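Local coordinates for protein peptidoglycan D,D-transpeptidase FtsI (Yersinia pestis, PDB 6SYN) that probably cross-links peptidoglycan at the division septum as a class B penicillin-binding protein, and binds a carbenicillin-type beta-lactam adduct in its transpeptidase site, at residues R455-T460 against V476-Q481; T440-K445 against K484-A489. All coordinates share one frame; numbering follows the deposited sequence.

Contact 1 (R455-T460 against V476-Q481); sequences RYLAYT and VINDPQ
The Tyr459 ring takes Val476 on one face: CG2 sits 4.0 Å from the ring centroid and 19° off the normal, a CH-pi contact offset toward CE1. A Val476 chi1 of 58° puts CG2 over the ring, the two side chains running side by side in the same direction. At the other end, the guanidinium of Arg455 has the Asp479 carboxylate at its edge and Gln481 NE2 over one face. Both NE (3.2 Å) and NH2 (3.1 Å) of Arg455 reach Asp479 OD2, so this salt bridge is side-on to a single oxygen, with the two planes 69° apart. Asp479 OD1 accepts from Gln481 NE2 at 2.8 Å, which gives each carboxylate oxygen a donor. Between these ends runs the antiparallel pairing of a beta hairpin in the transpeptidase domain's central sheet. Ala458 and Ile477 form its hydrogen-bonded pair, Ala458 N to Ile477 O 2.8 Å and Ile477 N to Ala458 O 2.7 Å. Asp479 N still bonds Tyr456 O at 2.9 Å, where Asp479, with a positive phi, leaves the strand conformation. Leu457 CD2 lies against CB and OD1 of Asn478, OD1 accepting from Lys445, and the Tyr459 hydroxyl bonds Glu249 O.

Contact 2 (T440-K445 against K484-A489); sequences TGTAKK and KYYGGA. With CB9 ((2R,4S)-2-[(1R)-1-{[(2S)-2-carboxy-2-phenylacetyl]amino}-2-oxoethyl]-5,5-dimethyl-1,3-thiazolidine-4-carboxylic acid), chain D.
Strand 440-445 and the turn leading into helix 487-490 pass in nearly opposite directions, 164° apart over the touching parts, with Gly441 opposite Gly487 (CA to CA 5.2 Å) and Thr442 opposite Tyr486. Close backbone approach is possible because Gly487 has no side chain: its CA lies 3.4 Å from Gly441 O in a CA-H...O contact. Gly487 N donates to Thr442 OG1 at 3.2 Å and 162°. With OG1 anti to the carbonyl carbon (chi1 -40°), the Thr442 hydroxyl lies between Gly487 N and the thiazolidine carboxylate of CB9 (OAD, OAG), donating to OAD 2.6 Å away, while CG2 goes to Tyr485 O. OAG accepts from Thr440 OG1 at 2.7 Å, and the CG2 branch of Thr440 turns to Gly488 CA. Thr442 N bonds the acyl carbonyl oxygen O of CB9 at 3.0 Å, consistent with the oxyanion hole of penicillin-binding proteins, whose KTG motif Lys439, Thr440 and Gly441 match. The two tyrosines present different sides to the ligand: methyl CAB lies over one face of Tyr486, whereas phenyl atom CAJ meets Tyr485 CE2 at the ring edge, 3.9 Å away. Tyr486 is the N-cap residue of helix 487-490. Strand 437-446, an outermost strand of the antiparallel sheet, pairs with strand 455-464 through Ala443 with Leu457, and Thr440 touches Thr460 there.

In the fold
Contacts 1 and 2 have centres about 6 Å apart and share the sheet, since strands 455-464 and 437-446 are neighbours. Strand 471-478 of contact 1 is followed in the chain by helix 487-490 of contact 2, so its exit leads to the pocket wall. Junctions between them include Tyr459 N to Gly441 O at 2.8 Å and Asn478 OD1 to Lys445 NZ at 2.7 Å, both probable hydrogen bonds, and the stacked rings of Tyr456 and Tyr485, CD2 to CD2 3.3 Å. Contact 2 grips the thiazolidine carboxylate of CB9 directly; contact 1 reaches the ligand through Tyr456, whose side chain lies about 4 Å from it. Ser304, Asn306 and Tyr364 supply further hydrogen bonds to CB9.

Contact 1 (R455-T460 against V476-Q481)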
# COMPACT_ATOMS: atom_id res chain seq x y z
N ARG A 455 11.11 -17.52 -3.21
CA ARG A 455 10.89 -16.07 -3.44
C ARG A 455 10.02 -15.61 -2.27
O ARG A 455 9.22 -16.44 -1.78
CB ARG A 455 10.29 -15.88 -4.84
CG ARG A 455 10.96 -16.75 -5.90
CD ARG A 455 10.54 -16.50 -7.33
NE ARG A 455 11.04 -15.22 -7.85
CZ ARG A 455 11.82 -15.06 -8.91
NH1 ARG A 455 12.23 -16.09 -9.63
NH2 ARG A 455 12.19 -13.84 -9.27
N TYR A 456 10.20 -14.39 -1.77
CA TYR A 456 9.69 -13.99 -0.43
C TYR A 456 9.00 -12.62 -0.46
O TYR A 456 9.35 -11.77 -1.29
CB TYR A 456 10.83 -14.03 0.59
CG TYR A 456 11.63 -15.30 0.57
CD1 TYR A 456 11.15 -16.46 1.17
CD2 TYR A 456 12.86 -15.36 -0.07
CE1 TYR A 456 11.88 -17.64 1.15
CE2 TYR A 456 13.60 -16.53 -0.10
CZ TYR A 456 13.11 -17.67 0.51
OH TYR A 456 13.84 -18.83 0.49
N LEU A 457 8.03 -12.45 0.44
CA LEU A 457 7.43 -11.16 0.85
C LEU A 457 8.10 -10.70 2.16
O LEU A 457 7.77 -11.28 3.21
CB LEU A 457 5.93 -11.33 1.07
CG LEU A 457 5.13 -11.79 -0.14
CD1 LEU A 457 3.72 -12.18 0.27
CD2 LEU A 457 5.09 -10.71 -1.21
N ALA A 458 8.99 -9.72 2.08
CA ALA A 458 9.64 -9.09 3.26
C ALA A 458 8.62 -8.14 3.90
O ALA A 458 8.26 -7.13 3.28
CB ALA A 458 10.91 -8.37 2.86
N TYR A 459 8.17 -8.51 5.11
CA TYR A 459 7.12 -7.82 5.90
C TYR A 459 7.73 -7.13 7.12
O TYR A 459 8.62 -7.71 7.77
CB TYR A 459 6.11 -8.82 6.45
CG TYR A 459 4.97 -9.22 5.54
CD1 TYR A 459 3.90 -8.37 5.33
CD2 TYR A 459 4.92 -10.48 4.97
CE1 TYR A 459 2.83 -8.74 4.54
CE2 TYR A 459 3.86 -10.87 4.17
CZ TYR A 459 2.80 -9.99 3.96
OH TYR A 459 1.75 -10.37 3.19
N THR A 460 7.23 -5.95 7.45
CA THR A 460 7.30 -5.36 8.82
C THR A 460 6.03 -4.54 9.03
O THR A 460 5.77 -3.61 8.25
CB THR A 460 8.61 -4.59 9.03
OG1 THR A 460 9.65 -5.55 9.18
CG2 THR A 460 8.58 -3.69 10.25
N VAL A 476 5.43 -4.01 3.18
CA VAL A 476 5.70 -5.31 2.50
C VAL A 476 6.54 -5.02 1.25
O VAL A 476 6.10 -4.19 0.42
CB VAL A 476 4.39 -6.07 2.16
CG1 VAL A 476 3.45 -5.26 1.27
CG2 VAL A 476 4.67 -7.42 1.52
N ILE A 477 7.72 -5.63 1.15
CA ILE A 477 8.56 -5.66 -0.10
C ILE A 477 8.30 -7.01 -0.76
O ILE A 477 8.61 -8.05 -0.15
CB ILE A 477 10.06 -5.45 0.18
CG1 ILE A 477 10.35 -4.20 1.01
CG2 ILE A 477 10.85 -5.46 -1.13
CD1 ILE A 477 10.03 -2.90 0.32
N ASN A 478 7.77 -6.98 -1.98
CA ASN A 478 7.39 -8.19 -2.75
C ASN A 478 8.58 -8.57 -3.65
O ASN A 478 8.91 -7.78 -4.55
CB ASN A 478 6.05 -7.97 -3.45
CG ASN A 478 5.82 -8.89 -4.62
OD1 ASN A 478 5.90 -10.11 -4.49
ND2 ASN A 478 5.52 -8.31 -5.78
N ASP A 479 9.21 -9.70 -3.32
CA ASP A 479 10.26 -10.43 -4.09
C ASP A 479 11.57 -9.65 -4.16
O ASP A 479 12.09 -9.39 -5.24
CB ASP A 479 9.77 -10.83 -5.49
CG ASP A 479 10.62 -11.90 -6.14
OD1 ASP A 479 11.47 -12.49 -5.45
OD2 ASP A 479 10.44 -12.15 -7.34
N PRO A 480 12.20 -9.32 -3.00
CA PRO A 480 13.54 -8.75 -2.97
C PRO A 480 14.57 -9.75 -3.53
O PRO A 480 14.60 -10.87 -3.06
CB PRO A 480 13.81 -8.45 -1.48
CG PRO A 480 12.82 -9.31 -0.72
CD PRO A 480 11.64 -9.49 -1.65
N GLN A 481 15.38 -9.31 -4.50
CA GLN A 481 16.30 -10.18 -5.30
C GLN A 481 17.74 -9.66 -5.26
O GLN A 481 18.50 -9.99 -6.18
CB GLN A 481 15.81 -10.24 -6.76
CG GLN A 481 14.67 -11.22 -7.00
CD GLN A 481 15.00 -12.64 -6.58
OE1 GLN A 481 16.16 -13.03 -6.44
NE2 GLN A 481 13.96 -13.44 -6.39

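Contact 2 (T440-K445 against K484-A489)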
# COMPACT_ATOMS: atom_id res chain seq x y z
N THR A 440 7.93 -8.70 12.61
CA THR A 440 8.51 -8.98 11.27
C THR A 440 7.78 -10.17 10.65
O THR A 440 7.02 -10.85 11.37
CB THR A 440 10.01 -9.28 11.34
OG1 THR A 440 10.18 -10.39 12.22
CG2 THR A 440 10.82 -8.09 11.81
N GLY A 441 8.02 -10.40 9.37
CA GLY A 441 7.50 -11.55 8.61
C GLY A 441 8.31 -11.75 7.34
O GLY A 441 8.75 -10.74 6.74
N THR A 442 8.54 -13.01 6.98
CA THR A 442 9.13 -13.44 5.69
C THR A 442 8.24 -14.57 5.15
O THR A 442 8.45 -15.73 5.57
CB THR A 442 10.60 -13.86 5.85
OG1 THR A 442 11.25 -12.96 6.75
CG2 THR A 442 11.35 -13.91 4.53
N ALA A 443 7.24 -14.22 4.34
CA ALA A 443 6.28 -15.17 3.74
C ALA A 443 6.91 -15.78 2.49
O ALA A 443 7.47 -15.02 1.68
CB ALA A 443 4.97 -14.50 3.43
N LYS A 444 6.87 -17.11 2.37
CA LYS A 444 7.20 -17.84 1.12
C LYS A 444 6.08 -17.54 0.12
O LYS A 444 4.90 -17.60 0.52
CB LYS A 444 7.39 -19.34 1.37
CG LYS A 444 8.82 -19.74 1.68
CD LYS A 444 9.06 -21.24 1.67
CE LYS A 444 10.47 -21.61 1.27
NZ LYS A 444 11.04 -22.65 2.15
N LYS A 445 6.45 -17.19 -1.12
CA LYS A 445 5.50 -16.77 -2.18
C LYS A 445 4.94 -18.02 -2.87
O LYS A 445 5.73 -18.80 -3.41
CB LYS A 445 6.18 -15.86 -3.20
CG LYS A 445 6.03 -14.37 -2.94
CD LYS A 445 6.60 -13.52 -4.05
CE LYS A 445 5.81 -13.59 -5.34
NZ LYS A 445 4.98 -12.38 -5.54
N LYS A 484 19.72 -10.07 0.76
CA LYS A 484 18.92 -10.22 2.00
C LYS A 484 17.44 -10.26 1.59
O LYS A 484 17.10 -9.57 0.60
CB LYS A 484 19.26 -9.11 2.99
CG LYS A 484 20.73 -9.04 3.38
CD LYS A 484 21.00 -8.25 4.64
CE LYS A 484 22.33 -7.53 4.62
NZ LYS A 484 22.72 -7.06 5.98
N TYR A 485 16.61 -11.05 2.28
CA TYR A 485 15.17 -11.22 1.94
C TYR A 485 14.26 -11.24 3.18
O TYR A 485 13.05 -11.13 2.99
CB TYR A 485 14.99 -12.47 1.07
CG TYR A 485 15.58 -13.72 1.66
CD1 TYR A 485 16.90 -14.06 1.43
CD2 TYR A 485 14.83 -14.57 2.46
CE1 TYR A 485 17.46 -15.21 1.97
CE2 TYR A 485 15.37 -15.72 3.01
CZ TYR A 485 16.69 -16.04 2.76
OH TYR A 485 17.26 -17.16 3.29
N TYR A 486 14.80 -11.37 4.40
CA TYR A 486 14.01 -11.33 5.67
C TYR A 486 13.35 -9.96 5.83
O TYR A 486 14.00 -8.94 5.49
CB TYR A 486 14.88 -11.52 6.91
CG TYR A 486 15.31 -12.93 7.23
CD1 TYR A 486 15.17 -13.96 6.32
CD2 TYR A 486 15.91 -13.21 8.45
CE1 TYR A 486 15.59 -15.25 6.62
CE2 TYR A 486 16.35 -14.49 8.76
CZ TYR A 486 16.18 -15.51 7.84
OH TYR A 486 16.60 -16.78 8.14
N GLY A 487 12.13 -9.93 6.38
CA GLY A 487 11.43 -8.69 6.77
C GLY A 487 12.27 -7.86 7.72
O GLY A 487 12.30 -6.62 7.56
N GLY A 488 12.96 -8.52 8.67
CA GLY A 488 13.82 -7.89 9.69
C GLY A 488 14.99 -7.15 9.07
O GLY A 488 15.48 -6.18 9.69
N ALA A 489 15.43 -7.59 7.89
CA ALA A 489 16.64 -7.12 7.19
C ALA A 489 16.29 -6.10 6.09
O ALA A 489 17.15 -5.24 5.80
CB ALA A 489 17.35 -8.32 6.61
C CB9 D . 7.24 -15.96 9.50
N CB9 D . 8.84 -17.57 8.41
O CB9 D . 7.19 -15.23 8.54
CA CB9 D . 8.23 -17.11 9.66
CB CB9 D . 9.27 -16.75 10.77
CAA CB9 D . 12.63 -15.37 11.09
CAB CB9 D . 12.40 -15.91 8.66
OAD CB9 D . 11.53 -12.81 9.34
OAE CB9 D . 9.29 -21.28 5.54
OAF CB9 D . 7.59 -19.43 8.39
OAG CB9 D . 10.13 -12.80 11.00
OAH CB9 D . 7.82 -19.75 5.55
CAJ CB9 D . 13.25 -17.86 5.55
CAK CB9 D . 13.28 -18.73 6.62
CAL CB9 D . 12.05 -17.52 4.98
CAM CB9 D . 12.09 -19.26 7.11
CAN CB9 D . 10.86 -18.05 5.47
NAP CB9 D . 9.51 -15.31 10.91
SAQ CB9 D . 10.92 -17.42 10.40
CAR CB9 D . 10.72 -13.34 10.09
CAS CB9 D . 8.84 -20.25 5.95
CAT CB9 D . 8.59 -18.82 8.01
CAU CB9 D . 10.87 -18.90 6.56
CAX CB9 D . 10.42 -14.84 9.86
CAY CB9 D . 9.60 -19.55 7.10
CAZ CB9 D . 11.67 -15.78 9.98